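Local coordinates for protein GTN Reductase (Agrobacterium tumefaciens, PDB 5N6G) that probably reduces activated carbon-carbon double bonds with a bound FMN cofactor, as an ene-reductase of the Old Yellow Enzyme family, at residues S105-Q110 / G114-P119; G182-Q187 / A208-E213; N306-Q311 / G320-V325. All coordinates share one frame; numbering follows the deposited sequence.

Contact 1. Residues S105-Q110 / G114-P119; sequences SHTSLQ and GQPVAP
Gln110 turns the aliphatic part of its side chain against the carbonyl of Gly114, with Gln110 CB 3.2 Å and CG 3.3 Å from Gly114 O. Thr107 meets the same oxygen alongside: its CG2 methyl lies 3.5 Å from Gly114 O, and its backbone CA makes a CH...O contact to that atom, with an angle of 149° at the hydrogen. Carbon-bound hydrogens of both residues thus gather round one backbone oxygen. The Gln110 chain bends at its second torsion (chi2 -68°), which carries the terminal amide back over its own loop toward Ser105. There NE2 donates to Ser105 OG at 2.9 Å, with the hydroxyl close to the amide plane. The same NE2 also bonds Gln61 O, while Ser105 OG has a further partner in Gln63 O. A water that donates to Gln115 O at 2.7 Å also sits against Gln110 OE1, at a distance rather short for an ordinary hydrogen bond. Pro116 adds the apolar part, its CG corner meeting the main chain and side chain of Ser105: Pro116 CG is 3.8 Å from Ser105 C and 3.9 Å from Ser105 CB. The contact folds the loop that follows barrel strand 94-99 back on itself, just before the chain enters short strand 117-118 and pairs with strand 146-147. With no direct hydrogen bond between the two segments, cohesion rests on carbon-oxygen contacts and the proline, while the carbonyl of Gln61, which can only accept, identifies NE2 and so settles which way round the amide sits.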
loop_
_atom_site.group_PDB
_atom_site.type_symbol
_atom_site.label_atom_id
_atom_site.label_comp_id
_atom_site.label_asym_id
_atom_site.label_seq_id
_atom_site.Cartn_x
_atom_site.Cartn_y
_atom_site.Cartn_z
ATOM N N SER A 105 8.565 -13.575 -0.972
ATOM C CA SER A 105 8.497 -13.984 -2.369
ATOM C C SER A 105 8.965 -15.434 -2.485
ATOM O O SER A 105 9.231 -16.112 -1.489
ATOM C CB SER A 105 9.321 -13.032 -3.241
ATOM O OG SER A 105 9.156 -13.261 -4.642
ATOM N N HIS A 106 9.034 -15.908 -3.723
ATOM C CA HIS A 106 9.405 -17.275 -4.034
ATOM C C HIS A 106 10.329 -17.242 -5.239
ATOM O O HIS A 106 10.212 -16.363 -6.088
ATOM C CB HIS A 106 8.154 -18.114 -4.328
ATOM C CG HIS A 106 8.418 -19.583 -4.437
ATOM N ND1 HIS A 106 8.626 -20.204 -5.650
ATOM C CD2 HIS A 106 8.474 -20.560 -3.497
ATOM C CE1 HIS A 106 8.829 -21.492 -5.451
ATOM N NE2 HIS A 106 8.724 -21.736 -4.155
ATOM N N THR A 107 11.276 -18.174 -5.276
ATOM C CA THR A 107 12.240 -18.206 -6.377
ATOM C C THR A 107 11.560 -18.273 -7.742
ATOM O O THR A 107 12.073 -17.699 -8.708
ATOM C CB THR A 107 13.182 -19.388 -6.215
ATOM O OG1 THR A 107 12.411 -20.603 -6.151
ATOM C CG2 THR A 107 14.034 -19.231 -4.969
ATOM N N SER A 108 10.411 -18.946 -7.845
ATOM C CA SER A 108 9.734 -19.102 -9.134
ATOM C C SER A 108 9.206 -17.778 -9.697
ATOM O O SER A 108 8.871 -17.712 -10.890
ATOM C CB SER A 108 8.589 -20.110 -8.990
ATOM O OG SER A 108 7.585 -19.566 -8.153
ATOM N N LEU A 109 9.096 -16.735 -8.870
ATOM C CA LEU A 109 8.650 -15.416 -9.294
ATOM C C LEU A 109 9.801 -14.465 -9.597
ATOM O O LEU A 109 9.566 -13.389 -10.163
ATOM C CB LEU A 109 7.755 -14.788 -8.206
ATOM C CG LEU A 109 6.513 -15.592 -7.829
ATOM C CD1 LEU A 109 5.859 -15.013 -6.558
ATOM C CD2 LEU A 109 5.529 -15.605 -8.979
ATOM N N GLN A 110 11.024 -14.806 -9.185
ATOM C CA GLN A 110 12.172 -13.926 -9.259
ATOM C C GLN A 110 12.866 -14.043 -10.606
ATOM O O GLN A 110 12.864 -15.115 -11.226
ATOM C CB GLN A 110 13.169 -14.274 -8.158
ATOM C CG GLN A 110 12.622 -13.914 -6.801
ATOM C CD GLN A 110 12.493 -12.432 -6.625
ATOM O OE1 GLN A 110 13.409 -11.663 -6.959
ATOM N NE2 GLN A 110 11.353 -12.003 -6.123
ATOM N N GLY A 114 16.094 -16.470 -8.908
ATOM C CA GLY A 114 16.930 -16.086 -7.796
ATOM C C GLY A 114 16.223 -16.049 -6.452
ATOM O O GLY A 114 14.997 -16.130 -6.335
ATOM N N GLN A 115 17.054 -15.949 -5.420
ATOM C CA GLN A 115 16.571 -15.697 -4.072
ATOM C C GLN A 115 15.877 -14.341 -4.008
ATOM O O GLN A 115 16.361 -13.359 -4.595
ATOM C CB GLN A 115 17.733 -15.713 -3.077
ATOM C CG GLN A 115 18.483 -17.042 -3.014
ATOM C CD GLN A 115 19.959 -16.926 -2.639
ATOM O OE1 GLN A 115 20.470 -17.674 -1.787
ATOM N NE2 GLN A 115 20.670 -16.052 -3.328
ATOM N N PRO A 116 14.761 -14.230 -3.272
ATOM C CA PRO A 116 14.244 -12.908 -2.905
ATOM C C PRO A 116 15.316 -12.089 -2.197
ATOM O O PRO A 116 16.259 -12.670 -1.643
ATOM C CB PRO A 116 13.080 -13.241 -1.964
ATOM C CG PRO A 116 12.699 -14.636 -2.312
ATOM C CD PRO A 116 13.949 -15.340 -2.729
ATOM N N VAL A 117 15.204 -10.769 -2.219
ATOM C CA VAL A 117 16.178 -9.898 -1.588
ATOM C C VAL A 117 15.579 -9.265 -0.349
ATOM O O VAL A 117 14.362 -9.057 -0.242
ATOM C CB VAL A 117 16.681 -8.815 -2.573
ATOM C CG1 VAL A 117 17.350 -9.465 -3.741
ATOM C CG2 VAL A 117 15.552 -7.909 -3.042
ATOM N N ALA A 118 16.462 -8.923 0.587
ATOM C CA ALA A 118 16.044 -8.367 1.867
ATOM C C ALA A 118 17.222 -7.643 2.506
ATOM O O ALA A 118 18.374 -7.863 2.125
ATOM C CB ALA A 118 15.531 -9.479 2.786
ATOM N N PRO A 119 16.971 -6.799 3.517
ATOM C CA PRO A 119 18.104 -6.201 4.248
ATOM C C PRO A 119 19.020 -7.222 4.886
ATOM O O PRO A 119 20.242 -7.026 4.927
ATOM C CB PRO A 119 17.416 -5.324 5.300
ATOM C CG PRO A 119 16.039 -5.854 5.422
ATOM C CD PRO A 119 15.680 -6.328 4.049
HETATM O O HOH W 1 15.877 -11.922 -6.818
#

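Contact 2. Residues G182-Q187 / A208-E213; sequences GYLIEQ and ARFLLE. With 8OZ (2-Phenylacrylic acid), chain C.
Ile185 and Leu211 make the closest apolar approach between segments 182-187 and 208-213: the CG2 branch of Ile185 lies 3.6 Å from Leu211 CB, the side chains crossing at about a right angle. The other branch, CG1, reaches Phe210 CE2 at 3.8 Å. Leu184 meets that corner of the ring too, its CD2 methyl being 3.8 Å from Phe210 CE2. Phe210 extends away from its backbone N (chi1 -178°), which sends the ring across the gap between the helices; both aliphatic groups approach it obliquely. Beyond the pair, Phe188 stacks on Phe210, and Ile153 and Ile156 of helix 150-169 also pack against it.

Polar contact across the interface runs through one water, which accepts from Leu211 N at 3.1 Å and donates weakly to Ile185 O.

Within 182-187, side chains brace the turn that starts the helix, where Tyr183 is the N-cap residue. Gln187 NE2 donates to Gly182 O at 2.9 Å in a nearly straight bond (172°), lying in its own amide plane. Gly182 N in turn gives a 2.7 Å bond to Glu186 OE1, met from well above the carboxylate plane; Glu186 OE2 forms a salt bridge with Lys190.

Ligand contact is made by Tyr183, whose ring presents its edge to the carboxylate of 2-phenylacrylic acid, Tyr183 CE2 lying 3.4 Å from ligand O. Its hydroxyl bonds Tyr65 OH and its ring meets Trp99 edge-to-face, while His178 and Asn181 hydrogen-bond the ligand.

Chemically, buried hydrocarbon does most of the joining, helped by one water only weakly held at Ile185 O, while direct side-chain hydrogen bonds within 182-187 brace the turn that presents Tyr183 to the 2-phenylacrylic acid pocket.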
loop_
_atom_site.group_PDB
_atom_site.type_symbol
_atom_site.label_atom_id
_atom_site.label_comp_id
_atom_site.label_asym_id
_atom_site.label_seq_id
_atom_site.Cartn_x
_atom_site.Cartn_y
_atom_site.Cartn_z
ATOM N N GLY A 182 5.153 -5.453 6.520
ATOM C CA GLY A 182 6.270 -6.398 6.496
ATOM C C GLY A 182 6.994 -6.550 5.178
ATOM O O GLY A 182 7.746 -7.514 5.033
ATOM N N TYR A 183 6.783 -5.663 4.214
ATOM C CA TYR A 183 7.457 -5.769 2.926
ATOM C C TYR A 183 8.807 -5.051 2.987
ATOM O O TYR A 183 9.346 -4.818 4.069
ATOM C CB TYR A 183 6.515 -5.316 1.816
ATOM C CG TYR A 183 5.357 -6.305 1.716
ATOM C CD1 TYR A 183 5.570 -7.605 1.306
ATOM C CD2 TYR A 183 4.063 -5.948 2.084
ATOM C CE1 TYR A 183 4.523 -8.522 1.208
ATOM C CE2 TYR A 183 3.015 -6.872 2.012
ATOM C CZ TYR A 183 3.255 -8.140 1.560
ATOM O OH TYR A 183 2.238 -9.058 1.473
ATOM N N LEU A 184 9.428 -4.797 1.837
ATOM C CA LEU A 184 10.863 -4.471 1.834
ATOM C C LEU A 184 11.191 -3.283 2.735
ATOM O O LEU A 184 12.162 -3.335 3.497
ATOM C CB LEU A 184 11.355 -4.192 0.419
ATOM C CG LEU A 184 12.862 -3.888 0.318
ATOM C CD1 LEU A 184 13.689 -5.104 0.673
ATOM C CD2 LEU A 184 13.226 -3.355 -1.086
ATOM N N ILE A 185 10.469 -2.173 2.590
ATOM C CA ILE A 185 10.836 -0.978 3.342
ATOM C C ILE A 185 10.698 -1.247 4.829
ATOM O O ILE A 185 11.558 -0.852 5.626
ATOM C CB ILE A 185 10.004 0.230 2.886
ATOM C CG1 ILE A 185 10.338 0.564 1.425
ATOM C CG2 ILE A 185 10.318 1.455 3.746
ATOM C CD1 ILE A 185 9.459 1.632 0.794
ATOM N N GLU A 186 9.627 -1.938 5.225
ATOM C CA GLU A 186 9.432 -2.292 6.628
ATOM C C GLU A 186 10.496 -3.247 7.128
ATOM O O GLU A 186 10.852 -3.227 8.314
ATOM C CB GLU A 186 8.074 -2.951 6.858
ATOM C CG GLU A 186 7.067 -2.038 7.402
ATOM C CD GLU A 186 6.020 -2.712 8.293
ATOM O OE1 GLU A 186 6.069 -3.939 8.612
ATOM O OE2 GLU A 186 5.125 -1.948 8.670
ATOM N N GLN A 187 10.972 -4.135 6.260
ATOM C CA GLN A 187 12.042 -5.052 6.642
ATOM C C GLN A 187 13.305 -4.294 7.053
ATOM O O GLN A 187 13.995 -4.680 8.002
ATOM C CB GLN A 187 12.331 -6.023 5.492
ATOM C CG GLN A 187 11.229 -7.046 5.263
ATOM C CD GLN A 187 11.214 -7.636 3.854
ATOM O OE1 GLN A 187 12.257 -7.863 3.246
ATOM N NE2 GLN A 187 10.021 -7.926 3.358
ATOM N N ALA A 208 15.694 3.892 9.211
ATOM C CA ALA A 208 14.804 4.736 8.425
ATOM C C ALA A 208 15.424 5.222 7.120
ATOM O O ALA A 208 14.714 5.791 6.289
ATOM C CB ALA A 208 14.392 5.945 9.261
ATOM N N ARG A 209 16.731 5.035 6.944
ATOM C CA ARG A 209 17.454 5.629 5.822
ATOM C C ARG A 209 16.890 5.175 4.488
ATOM O O ARG A 209 16.692 5.992 3.585
ATOM C CB ARG A 209 18.932 5.260 5.910
ATOM C CG ARG A 209 19.795 5.900 4.833
ATOM C CD ARG A 209 21.272 5.510 4.998
ATOM N NE ARG A 209 21.748 5.754 6.360
ATOM C CZ ARG A 209 21.985 6.956 6.869
ATOM N NH1 ARG A 209 21.788 8.042 6.139
ATOM N NH2 ARG A 209 22.384 7.071 8.124
ATOM N N PHE A 210 16.649 3.868 4.336
ATOM C CA PHE A 210 16.125 3.369 3.060
ATOM C C PHE A 210 14.751 3.962 2.755
ATOM O O PHE A 210 14.500 4.413 1.625
ATOM C CB PHE A 210 16.074 1.839 3.067
ATOM C CG PHE A 210 15.589 1.248 1.767
ATOM C CD1 PHE A 210 16.343 1.387 0.599
ATOM C CD2 PHE A 210 14.390 0.567 1.708
ATOM C CE1 PHE A 210 15.899 0.839 -0.598
ATOM C CE2 PHE A 210 13.942 0.014 0.522
ATOM C CZ PHE A 210 14.677 0.151 -0.621
ATOM N N LEU A 211 13.841 3.945 3.729
ATOM C CA LEU A 211 12.521 4.544 3.522
ATOM C C LEU A 211 12.664 5.957 2.987
ATOM O O LEU A 211 11.993 6.352 2.022
ATOM C CB LEU A 211 11.730 4.530 4.829
ATOM C CG LEU A 211 10.289 5.072 4.783
ATOM C CD1 LEU A 211 9.474 4.498 5.922
ATOM C CD2 LEU A 211 10.215 6.587 4.859
ATOM N N LEU A 212 13.522 6.757 3.617
ATOM C CA LEU A 212 13.600 8.158 3.237
ATOM C C LEU A 212 14.302 8.328 1.897
ATOM O O LEU A 212 13.965 9.239 1.137
ATOM C CB LEU A 212 14.279 8.961 4.344
ATOM C CG LEU A 212 13.483 9.013 5.641
ATOM C CD1 LEU A 212 14.346 9.625 6.738
ATOM C CD2 LEU A 212 12.211 9.831 5.501
ATOM N N GLU A 213 15.211 7.419 1.543
ATOM C CA GLU A 213 15.808 7.464 0.211
ATOM C C GLU A 213 14.789 7.114 -0.862
ATOM O O GLU A 213 14.807 7.718 -1.945
ATOM C CB GLU A 213 17.021 6.526 0.131
ATOM C CG GLU A 213 18.235 7.082 0.849
ATOM C CD GLU A 213 19.421 6.135 0.903
ATOM O OE1 GLU A 213 19.261 4.928 0.647
ATOM O OE2 GLU A 213 20.534 6.615 1.220
HETATM C C4 8OZ C . -3.138 -9.768 1.158
HETATM C C5 8OZ C . -2.659 -10.742 0.312
HETATM C C6 8OZ C . -1.481 -10.534 -0.371
HETATM C C7 8OZ C . -0.789 -9.345 -0.223
HETATM C C8 8OZ C . -0.401 -6.383 2.025
HETATM C C 8OZ C . -0.127 -6.445 -0.413
HETATM O O 8OZ C . 0.009 -5.250 2.108
HETATM C C1 8OZ C . -0.590 -7.026 0.684
HETATM C C2 8OZ C . -1.273 -8.348 0.614
HETATM C C3 8OZ C . -2.452 -8.578 1.317
HETATM O O1 8OZ C . -0.679 -7.109 3.081
HETATM O O HOH W 2 13.558 1.808 5.896
#

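Contact 3. Residues N306-Q311 / G320-V325. With FMN (flavin mononucleotide), chain B.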
loop_
_atom_site.group_PDB
_atom_site.type_symbol
_atom_site.label_atom_id
_atom_site.label_comp_id
_atom_site.label_asym_id
_atom_site.label_seq_id
_atom_site.Cartn_x
_atom_site.Cartn_y
_atom_site.Cartn_z
ATOM N N ASN A 306 -8.264 0.660 9.089
ATOM C CA ASN A 306 -8.303 -0.645 9.740
ATOM C C ASN A 306 -9.468 -0.721 10.723
ATOM O O ASN A 306 -9.459 -0.114 11.803
ATOM C CB ASN A 306 -6.988 -1.014 10.427
ATOM C CG ASN A 306 -6.979 -2.475 10.870
ATOM O OD1 ASN A 306 -7.331 -3.372 10.098
ATOM N ND2 ASN A 306 -6.631 -2.715 12.133
ATOM N N GLY A 307 -10.508 -1.448 10.331
ATOM C CA GLY A 307 -11.633 -1.691 11.211
ATOM C C GLY A 307 -12.633 -0.566 11.326
ATOM O O GLY A 307 -13.461 -0.593 12.240
ATOM N N TYR A 308 -12.581 0.431 10.452
ATOM C CA TYR A 308 -13.571 1.500 10.504
ATOM C C TYR A 308 -14.912 1.013 9.982
ATOM O O TYR A 308 -14.986 0.102 9.153
ATOM C CB TYR A 308 -13.104 2.695 9.676
ATOM C CG TYR A 308 -12.098 3.539 10.388
ATOM C CD1 TYR A 308 -12.512 4.555 11.225
ATOM C CD2 TYR A 308 -10.734 3.310 10.249
ATOM C CE1 TYR A 308 -11.608 5.348 11.899
ATOM C CE2 TYR A 308 -9.802 4.105 10.934
ATOM C CZ TYR A 308 -10.260 5.115 11.765
ATOM O OH TYR A 308 -9.395 5.917 12.458
ATOM N N ASP A 309 -15.980 1.634 10.483
ATOM C CA ASP A 309 -17.336 1.479 9.971
ATOM C C ASP A 309 -17.929 2.871 9.787
ATOM O O ASP A 309 -17.247 3.885 9.971
ATOM C CB ASP A 309 -18.190 0.584 10.883
ATOM C CG ASP A 309 -18.411 1.162 12.287
ATOM O OD1 ASP A 309 -18.220 2.377 12.521
ATOM O OD2 ASP A 309 -18.796 0.370 13.169
ATOM N N ARG A 310 -19.197 2.930 9.381
ATOM C CA ARG A 310 -19.782 4.225 9.049
ATOM C C ARG A 310 -19.667 5.193 10.222
ATOM O O ARG A 310 -19.152 6.308 10.066
ATOM C CB ARG A 310 -21.236 4.063 8.639
ATOM C CG ARG A 310 -21.875 5.371 8.169
ATOM C CD ARG A 310 -23.341 5.232 7.817
ATOM N NE ARG A 310 -23.843 6.458 7.188
ATOM C CZ ARG A 310 -24.434 7.469 7.824
ATOM N NH1 ARG A 310 -24.587 7.452 9.142
ATOM N NH2 ARG A 310 -24.836 8.528 7.134
ATOM N N GLN A 311 -20.135 4.787 11.407
ATOM C CA GLN A 311 -20.215 5.733 12.518
ATOM C C GLN A 311 -18.824 6.170 12.978
ATOM O O GLN A 311 -18.599 7.359 13.244
ATOM C CB GLN A 311 -20.998 5.128 13.683
ATOM C CG GLN A 311 -21.368 6.152 14.759
ATOM C CD GLN A 311 -22.105 7.360 14.192
ATOM O OE1 GLN A 311 -22.957 7.232 13.311
ATOM N NE2 GLN A 311 -21.760 8.543 14.683
ATOM N N GLY A 320 -11.723 15.744 13.902
ATOM C CA GLY A 320 -10.382 16.145 13.534
ATOM C C GLY A 320 -9.291 15.136 13.813
ATOM O O GLY A 320 -8.119 15.455 13.595
ATOM N N LYS A 321 -9.626 13.911 14.238
ATOM C CA LYS A 321 -8.585 12.902 14.445
ATOM C C LYS A 321 -7.924 12.483 13.146
ATOM O O LYS A 321 -6.714 12.209 13.116
ATOM C CB LYS A 321 -9.168 11.671 15.123
ATOM C CG LYS A 321 -9.579 11.907 16.552
ATOM C CD LYS A 321 -10.265 10.658 17.129
ATOM C CE LYS A 321 -10.724 10.891 18.574
ATOM N NZ LYS A 321 -11.480 9.717 19.093
ATOM N N VAL A 322 -8.701 12.371 12.073
ATOM C CA VAL A 322 -8.177 11.966 10.775
ATOM C C VAL A 322 -8.792 12.880 9.731
ATOM O O VAL A 322 -9.844 13.478 9.947
ATOM C CB VAL A 322 -8.483 10.481 10.434
ATOM C CG1 VAL A 322 -8.107 9.579 11.580
ATOM C CG2 VAL A 322 -9.955 10.287 10.077
ATOM N N ASP A 323 -8.132 12.967 8.573
ATOM C CA ASP A 323 -8.666 13.747 7.465
ATOM C C ASP A 323 -9.522 12.921 6.526
ATOM O O ASP A 323 -10.379 13.475 5.833
ATOM C CB ASP A 323 -7.541 14.379 6.648
ATOM C CG ASP A 323 -6.693 15.333 7.453
ATOM O OD1 ASP A 323 -7.252 16.003 8.356
ATOM O OD2 ASP A 323 -5.467 15.417 7.179
ATOM N N ALA A 324 -9.280 11.619 6.465
ATOM C CA ALA A 324 -9.987 10.745 5.544
ATOM C C ALA A 324 -9.841 9.330 6.081
ATOM O O ALA A 324 -8.940 9.042 6.880
ATOM C CB ALA A 324 -9.443 10.843 4.115
ATOM N N VAL A 325 -10.734 8.452 5.631
ATOM C CA VAL A 325 -10.766 7.058 6.067
ATOM C C VAL A 325 -10.726 6.161 4.836
ATOM O O VAL A 325 -11.496 6.357 3.888
ATOM C CB VAL A 325 -12.016 6.760 6.920
ATOM C CG1 VAL A 325 -12.108 5.267 7.203
ATOM C CG2 VAL A 325 -11.980 7.566 8.232
HETATM N N1 FMN B . -2.773 -3.674 2.118
HETATM C C2 FMN B . -1.842 -3.068 1.311
HETATM O O2 FMN B . -1.129 -2.125 1.721
HETATM N N3 FMN B . -1.706 -3.484 0.005
HETATM C C4 FMN B . -2.405 -4.516 -0.594
HETATM O O4 FMN B . -2.240 -4.779 -1.785
HETATM C C4A FMN B . -3.361 -5.169 0.273
HETATM N N5 FMN B . -4.089 -6.136 -0.227
HETATM C C5A FMN B . -5.108 -6.643 0.560
HETATM C C6 FMN B . -5.964 -7.588 0.006
HETATM C C7 FMN B . -7.070 -8.046 0.708
HETATM C C7M FMN B . -7.987 -9.047 0.050
HETATM C C8 FMN B . -7.329 -7.563 1.995
HETATM C C8M FMN B . -8.552 -7.990 2.759
HETATM C C9 FMN B . -6.463 -6.634 2.567
HETATM C C9A FMN B . -5.361 -6.167 1.852
HETATM N N10 FMN B . -4.532 -5.143 2.358
HETATM C C10 FMN B . -3.505 -4.643 1.606
HETATM C "C1'" FMN B . -4.910 -4.501 3.626
HETATM C "C2'" FMN B . -6.041 -3.503 3.414
HETATM O "O2'" FMN B . -5.602 -2.406 2.604
HETATM C "C3'" FMN B . -6.610 -2.952 4.722
HETATM O "O3'" FMN B . -5.560 -2.373 5.492
HETATM C "C4'" FMN B . -7.311 -4.007 5.576
HETATM O "O4'" FMN B . -8.283 -4.709 4.797
HETATM C "C5'" FMN B . -7.941 -3.411 6.822
HETATM O "O5'" FMN B . -8.968 -2.465 6.464
HETATM P P FMN B . -10.562 -2.761 6.552
HETATM O O1P FMN B . -10.844 -3.023 8.016
HETATM O O2P FMN B . -10.786 -4.012 5.719
HETATM O O3P FMN B . -11.199 -1.536 6.007
#
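Gly307 N donates to the flavin mononucleotide phosphate oxygen O1P at 2.8 Å, with an N-H...O angle of 160°. Beside it, Asn306 brings OD1 to 3.3 Å from C5' of the ribityl chain. That amide is held at both atoms, since OD1 accepts from Gly272 N and ND2 donates to Glu268 O. With CG set beside its backbone N and opposite the carbonyl carbon (chi1 -79°), Tyr308 turns its ring in against 320-325. Val325 lies over one face of it: CG1 sits 3.6 Å from Tyr308 CG and 4.1 Å from the ring centroid, 30° off the ring normal, an off-centre CH-pi contact. Val325 CG2 stands over the same face, displaced toward the rim. At the far end of the ring, Val322 runs past in the opposite sense, its CG1 4.0 Å from Tyr308 OH, and that hydroxyl is hydrogen-bonded to Glu268 OE1. Ala313 and Ala316 of helix 310-318 fill in against Val325 and Tyr308 respectively. Asp309 caps the start of this helix, and Gly320 ends it in a Schellman motif. Together the segments frame the beta-alpha-beta crossover from strand 301-305 through helix 310-318 to strand 324-327; the Gly307 N-H on the phosphate is consistent with the phosphate-binding site formed at the last two strands of many flavin-binding TIM barrels, and Gly328 and Lys329 also hydrogen-bond the cofactor.

Contacts 1 and 2 adjoin, their centres 17 Å apart: Pro119 CG packs 3.5 Å from Gln187 O, and Ala118 CB lies 3.7 Å from Gln187 OE1, so the end of 114-119 packs on the helix of 182-187. Contact 3 stands apart, across the chain's centre from contact 1 at about 36 Å between centres, and about 26 Å from contact 2 by the same measure. Contact 2 reaches 2-phenylacrylic acid directly through Tyr183, contact 3 holds the phosphate end of the flavin, and contact 1 stays further back, the Ser105 side chain being about 11 Å from the bound acid.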